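Local coordinates for putative extracellular solute-binding protein (Bordetella bronchiseptica, PDB 4P56) that probably captures mandelate or related aromatic acids in the periplasm as the solute-binding component of a TRAP transport system, at residues V158-I161 against G162-Q165; E194-E197 against L198-G202. One frame throughout, in Å; residues are numbered along the deposited sequence.

Interaction 1: residues V158-I161 against G162-Q165; sequences VKQI and GDFQ
Asp163 folds back over Gln160 as the chain turns after Val158, donating its amide N to Gln160 O at 2.8 Å. The next residue repeats the step, Phe164 N reaching Ile161 O at 3.2 Å, and Gln165 N follows on Gly162 O, so the loop winds through overlapping turns with bonds three residues back. The donors of the first two bonds stand well above the carbonyl planes, as suits such tight winding.

The Asp163 carboxylate then grips the backbone just before the turn. Its OD2 accepts from Lys159 N at 2.9 Å through the lone pair turned away from OD1, along a nearly straight bond (168°). Gln160 N meets the same oxygen at 3.1 Å, but from above the carboxylate plane. With chi1 at -68°, CG lies beside the residue's own N, and this sends the carboxylate back toward both amides. Gln160 and Asp163 thus bond reciprocally, Gln160 N to Asp163 OD2 and Asp163 N to Gln160 O. A water links Gln160 OE1, to which it donates, with Gly162 N, from which it accepts. The Gln160 side chain crosses Asp163 at about a right angle, Gln160 CG lying 3.7 Å from Asp163 OD2, with the amide and carboxylate planes 71° apart; a second water donates to that oxygen.

On the buried side Val158 CG1, anti to its amide nitrogen, sits over one face of the Phe164 ring in a CH-pi contact, 3.8 Å from the centroid. Ile161 CD1 reaches CD2 of this ring more loosely, and Val183 touches both Ile161 and Phe164. Ile161 also packs on helix 297-307, through Ala302, Val303 and Arg306.

Two amide N-H groups and a water gathered on OD2 would favour an ionised Asp163, which ties the start of the turn to its end while Val158 and Phe164 anchor it inward.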
ATOM      1  N   VAL A 158      14.196  -0.269 -18.622  1.00 16.85           N
ATOM      2  CA  VAL A 158      15.032   0.007 -17.461  1.00 15.76           C
ATOM      3  C   VAL A 158      15.884  -1.218 -17.162  1.00 17.85           C
ATOM      4  O   VAL A 158      15.422  -2.162 -16.530  1.00 21.14           O
ATOM      5  CB  VAL A 158      14.197   0.348 -16.202  1.00 18.52           C
ATOM      6  CG1 VAL A 158      15.130   0.665 -15.021  1.00 15.41           C
ATOM      7  CG2 VAL A 158      13.272   1.521 -16.468  1.00 23.17           C
ATOM      8  N   LYS A 159      17.130  -1.186 -17.618  1.00 22.08           N
ATOM      9  CA  LYS A 159      18.057  -2.290 -17.431  1.00 25.46           C
ATOM     10  C   LYS A 159      19.331  -1.879 -16.679  1.00 29.35           C
ATOM     11  O   LYS A 159      19.994  -2.728 -16.112  1.00 28.49           O
ATOM     12  CB  LYS A 159      18.416  -2.893 -18.793  1.00 24.65           C
ATOM     13  CG  LYS A 159      17.230  -3.608 -19.462  1.00 25.70           C
ATOM     14  CD  LYS A 159      17.536  -4.044 -20.900  1.00 32.49           C
ATOM     15  CE  LYS A 159      17.294  -2.912 -21.880  1.00 41.23           C
ATOM     16  NZ  LYS A 159      17.595  -3.270 -23.303  1.00 52.70           N
ATOM     17  N   GLN A 160      19.662  -0.586 -16.676  1.00 27.35           N
ATOM     18  CA  GLN A 160      20.804  -0.086 -15.898  1.00 17.95           C
ATOM     19  C   GLN A 160      20.397   1.193 -15.172  1.00 17.11           C
ATOM     20  O   GLN A 160      19.431   1.839 -15.563  1.00 16.45           O
ATOM     21  CB  GLN A 160      21.991   0.186 -16.794  1.00 20.87           C
ATOM     22  CG  GLN A 160      21.799   1.431 -17.642  1.00 30.20           C
ATOM     23  CD  GLN A 160      22.839   1.565 -18.738  1.00 41.15           C
ATOM     24  OE1 GLN A 160      23.980   1.952 -18.483  1.00 46.71           O
ATOM     25  NE2 GLN A 160      22.449   1.240 -19.969  1.00 41.15           N
ATOM     26  N   ILE A 161      21.119   1.547 -14.112  1.00 23.16           N
ATOM     27  CA  ILE A 161      20.668   2.613 -13.198  1.00 19.20           C
ATOM     28  C   ILE A 161      20.427   3.917 -13.975  1.00 19.99           C
ATOM     29  O   ILE A 161      19.476   4.654 -13.700  1.00 18.84           O
ATOM     30  CB  ILE A 161      21.665   2.812 -12.015  1.00 16.94           C
ATOM     31  CG1 ILE A 161      21.149   3.847 -10.992  1.00 17.51           C
ATOM     32  CG2 ILE A 161      23.018   3.251 -12.520  1.00 18.94           C
ATOM     33  CD1 ILE A 161      20.048   3.351 -10.117  1.00 20.99           C
ATOM     34  N   GLY A 162      21.271   4.173 -14.968  1.00 20.76           N
ATOM     35  CA  GLY A 162      21.177   5.387 -15.747  1.00 22.78           C
ATOM     36  C   GLY A 162      19.874   5.519 -16.524  1.00 20.99           C
ATOM     37  O   GLY A 162      19.489   6.630 -16.870  1.00 18.49           O
ATOM     38  N   ASP A 163      19.191   4.407 -16.775  1.00 18.28           N
ATOM     39  CA  ASP A 163      17.934   4.426 -17.531  1.00 23.34           C
ATOM     40  C   ASP A 163      16.802   5.161 -16.793  1.00 23.18           C
ATOM     41  O   ASP A 163      15.848   5.623 -17.424  1.00 19.83           O
ATOM     42  CB  ASP A 163      17.471   2.999 -17.887  1.00 19.45           C
ATOM     43  CG  ASP A 163      18.383   2.305 -18.897  1.00 23.94           C
ATOM     44  OD1 ASP A 163      19.075   2.995 -19.684  1.00 20.17           O
ATOM     45  OD2 ASP A 163      18.386   1.056 -18.924  1.00 21.53           O
ATOM     46  N   PHE A 164      16.898   5.282 -15.468  1.00 16.91           N
ATOM     47  CA  PHE A 164      15.890   6.037 -14.719  1.00 18.80           C
ATOM     48  C   PHE A 164      16.022   7.537 -14.908  1.00 14.12           C
ATOM     49  O   PHE A 164      15.076   8.293 -14.604  1.00 18.31           O
ATOM     50  CB  PHE A 164      16.021   5.798 -13.215  1.00 15.42           C
ATOM     51  CG  PHE A 164      15.467   4.478 -12.730  1.00 13.16           C
ATOM     52  CD1 PHE A 164      14.113   4.234 -12.721  1.00 12.34           C
ATOM     53  CD2 PHE A 164      16.316   3.520 -12.184  1.00 12.85           C
ATOM     54  CE1 PHE A 164      13.612   3.009 -12.223  1.00 11.31           C
ATOM     55  CE2 PHE A 164      15.821   2.321 -11.702  1.00 12.42           C
ATOM     56  CZ  PHE A 164      14.472   2.077 -11.714  1.00 11.64           C
ATOM     57  N   GLN A 165      17.196   8.003 -15.330  1.00 15.13           N
ATOM     58  CA  GLN A 165      17.458   9.435 -15.268  1.00 15.63           C
ATOM     59  C   GLN A 165      16.470  10.193 -16.144  1.00 19.45           C
ATOM     60  O   GLN A 165      16.362   9.940 -17.336  1.00 22.39           O
ATOM     61  CB  GLN A 165      18.906   9.780 -15.657  1.00 16.91           C
ATOM     62  CG  GLN A 165      19.304  11.220 -15.229  1.00 42.63           C
ATOM     63  CD  GLN A 165      19.394  11.399 -13.697  1.00 46.05           C
ATOM     64  OE1 GLN A 165      20.081  10.631 -13.015  1.00 49.45           O
ATOM     65  NE2 GLN A 165      18.685  12.406 -13.159  1.00 33.98           N
TER
HETATM   66  O   HOH W   1      23.668   3.470 -16.204  1.00 30.88           O
HETATM   67  O   HOH W   2      19.543  -0.097 -21.212  1.00 33.76           O

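Interaction 2: residues E194-E197 against L198-G202; sequences ESYE and LLSTG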
ATOM      1  N   GLU A 194      -5.189   8.343 -11.036  1.00 11.67           N
ATOM      2  CA  GLU A 194      -4.738   9.284 -12.045  1.00 11.86           C
ATOM      3  C   GLU A 194      -3.765   8.664 -13.059  1.00 16.38           C
ATOM      4  O   GLU A 194      -3.377   9.324 -14.027  1.00 12.21           O
ATOM      5  CB  GLU A 194      -4.109  10.533 -11.417  1.00 13.08           C
ATOM      6  CG  GLU A 194      -5.087  11.373 -10.616  1.00 17.99           C
ATOM      7  CD  GLU A 194      -4.574  12.766 -10.301  1.00 30.91           C
ATOM      8  OE1 GLU A 194      -3.918  13.388 -11.163  1.00 32.21           O
ATOM      9  OE2 GLU A 194      -4.843  13.240  -9.177  1.00 34.59           O
ATOM     10  N   SER A 195      -3.363   7.414 -12.836  1.00 14.26           N
ATOM     11  CA  SER A 195      -2.275   6.824 -13.608  1.00 14.51           C
ATOM     12  C   SER A 195      -2.642   6.662 -15.100  1.00 19.46           C
ATOM     13  O   SER A 195      -1.832   6.922 -15.986  1.00 11.48           O
ATOM     14  CB  SER A 195      -1.826   5.488 -12.961  1.00 15.12           C
ATOM     15  OG  SER A 195      -2.854   4.497 -13.013  1.00 19.40           O
ATOM     16  N   TYR A 196      -3.879   6.283 -15.385  1.00 12.06           N
ATOM     17  CA  TYR A 196      -4.283   6.075 -16.767  1.00 12.50           C
ATOM     18  C   TYR A 196      -4.235   7.387 -17.546  1.00 13.91           C
ATOM     19  O   TYR A 196      -3.665   7.461 -18.650  1.00 16.64           O
ATOM     20  CB  TYR A 196      -5.687   5.440 -16.852  1.00 13.16           C
ATOM     21  CG  TYR A 196      -6.062   5.224 -18.294  1.00 13.97           C
ATOM     22  CD1 TYR A 196      -5.709   4.055 -18.951  1.00 24.77           C
ATOM     23  CD2 TYR A 196      -6.698   6.229 -19.027  1.00 15.38           C
ATOM     24  CE1 TYR A 196      -6.018   3.865 -20.301  1.00 22.08           C
ATOM     25  CE2 TYR A 196      -6.994   6.051 -20.365  1.00 22.70           C
ATOM     26  CZ  TYR A 196      -6.652   4.870 -20.992  1.00 26.65           C
ATOM     27  OH  TYR A 196      -6.953   4.696 -22.319  1.00 32.28           O
ATOM     28  N   GLU A 197      -4.810   8.442 -16.985  1.00 15.24           N
ATOM     29  CA  GLU A 197      -4.781   9.726 -17.678  1.00 17.46           C
ATOM     30  C   GLU A 197      -3.338  10.212 -17.934  1.00 13.24           C
ATOM     31  O   GLU A 197      -2.993  10.692 -19.024  1.00 13.85           O
ATOM     32  CB  GLU A 197      -5.559  10.780 -16.878  1.00 14.28           C
ATOM     33  CG  GLU A 197      -5.459  12.175 -17.439  1.00 15.97           C
ATOM     34  CD  GLU A 197      -6.262  12.341 -18.706  1.00 30.94           C
ATOM     35  OE1 GLU A 197      -6.834  11.339 -19.179  1.00 33.98           O
ATOM     36  OE2 GLU A 197      -6.325  13.471 -19.233  1.00 28.96           O
ATOM     37  N   LEU A 198      -2.494  10.117 -16.922  1.00 12.58           N
ATOM     38  CA  LEU A 198      -1.142  10.649 -17.026  1.00 12.57           C
ATOM     39  C   LEU A 198      -0.307   9.854 -18.027  1.00 12.71           C
ATOM     40  O   LEU A 198       0.574  10.400 -18.688  1.00 13.22           O
ATOM     41  CB  LEU A 198      -0.452  10.620 -15.666  1.00 11.92           C
ATOM     42  CG  LEU A 198      -0.929  11.657 -14.651  1.00 13.93           C
ATOM     43  CD1 LEU A 198      -0.417  11.275 -13.281  1.00 17.51           C
ATOM     44  CD2 LEU A 198      -0.468  13.060 -15.033  1.00 13.25           C
ATOM     45  N   LEU A 199      -0.555   8.552 -18.100  1.00 13.27           N
ATOM     46  CA  LEU A 199       0.201   7.698 -19.007  1.00 16.57           C
ATOM     47  C   LEU A 199      -0.356   7.756 -20.416  1.00 13.67           C
ATOM     48  O   LEU A 199       0.404   7.844 -21.392  1.00 14.34           O
ATOM     49  CB  LEU A 199       0.188   6.241 -18.517  1.00 14.59           C
ATOM     50  CG  LEU A 199       1.115   5.999 -17.321  1.00 18.30           C
ATOM     51  CD1 LEU A 199       0.790   4.676 -16.674  1.00 17.84           C
ATOM     52  CD2 LEU A 199       2.581   6.059 -17.725  1.00 19.38           C
ATOM     53  N   SER A 200      -1.680   7.677 -20.531  1.00 13.86           N
ATOM     54  CA  SER A 200      -2.310   7.688 -21.857  1.00 14.84           C
ATOM     55  C   SER A 200      -1.994   8.973 -22.619  1.00 19.68           C
ATOM     56  O   SER A 200      -1.847   8.938 -23.845  1.00 17.21           O
ATOM     57  CB  SER A 200      -3.816   7.495 -21.762  1.00 15.74           C
ATOM     58  OG  SER A 200      -4.442   8.577 -21.089  1.00 21.87           O
ATOM     59  N   THR A 201      -1.880  10.095 -21.898  1.00 16.93           N
ATOM     60  CA  THR A 201      -1.648  11.399 -22.533  1.00 17.78           C
ATOM     61  C   THR A 201      -0.171  11.687 -22.760  1.00 17.29           C
ATOM     62  O   THR A 201       0.185  12.654 -23.464  1.00 18.15           O
ATOM     63  CB  THR A 201      -2.233  12.561 -21.713  1.00 22.11           C
ATOM     64  OG1 THR A 201      -1.610  12.605 -20.419  1.00 18.20           O
ATOM     65  CG2 THR A 201      -3.740  12.407 -21.554  1.00 29.73           C
ATOM     66  N   GLY A 202       0.685  10.841 -22.194  1.00 17.68           N
ATOM     67  CA  GLY A 202       2.119  10.995 -22.310  1.00 17.54           C
ATOM     68  C   GLY A 202       2.756  12.011 -21.373  1.00 15.12           C
ATOM     69  O   GLY A 202       3.892  12.398 -21.605  1.00 17.27           O
TER
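Ser200 lies under the ring of Tyr196, one helical turn back, with its CB over one face and 4.1 Å from the ring centroid, offset toward the rim in a CH-pi contact. Tyr196 can lean along the helix in this way because its CG is anti to the backbone N (chi1 -179°). The same serine also bonds to the tyrosine's backbone: Ser200 N reaches Tyr196 O at 2.7 Å, and Ser200 OG, folded back over the helix, donates to that oxygen at 2.8 Å from a more tilted direction.

Thr201 repeats the pattern on Glu197. Its amide N and its OG1 both donate to Glu197 O, OG1 at 2.7 Å, so two successive carbonyls near the end of the helix each take a backbone and a hydroxyl hydrogen. The Glu197 side chain turns about its CB-CG bond (chi2 73°) and lays its carboxylate beside the threonine methyl, OE2 being 3.6 Å from Thr201 CG2. Further back, Leu198 N and Leu199 N bond to Glu194 O and Ser195 O. The leucine side chains rise past those acceptors, Leu199 CG coming within 3.4 Å of Ser195 O.

Gly202 is the first residue to leave helical geometry, in a Schellman motif. Its positive phi turns the chain away, and its N bonds back to Leu199 O at 3.1 Å.

At the other end, Ser195 OG bonds to Ala192 O, a residue of the mandelate pocket. Leu198 touches Val203 and shares a backbone bond with Ala204, while Ser200 meets Ile222. Leu199 packs inward on Thr154, Leu219 and Val207, and Ser195 on Phe209, another pocket residue; the inner side of helix 195-200 thus rests on strand 206-210.

Interaction 1 comes first along the chain and interaction 2 follows; their centres are 21 Å apart and their nearest atoms about 12 Å, so they do not touch. Both belong to connections of the same six-stranded mixed sheet. The turn at 158-165 lies between strands 149-153 and 168-171, whereas helix 195-200 joins edge strand 186-189 to strand 206-210, which is parallel to it. The turn thus leads into the strand bearing pocket residue Arg170, and the helix into the one bearing Phe209. Interaction 2 lies nearer the ligand, with the Ser195 side chain about 8 Å from bound mandelate, while interaction 1 packs against helix 297-307.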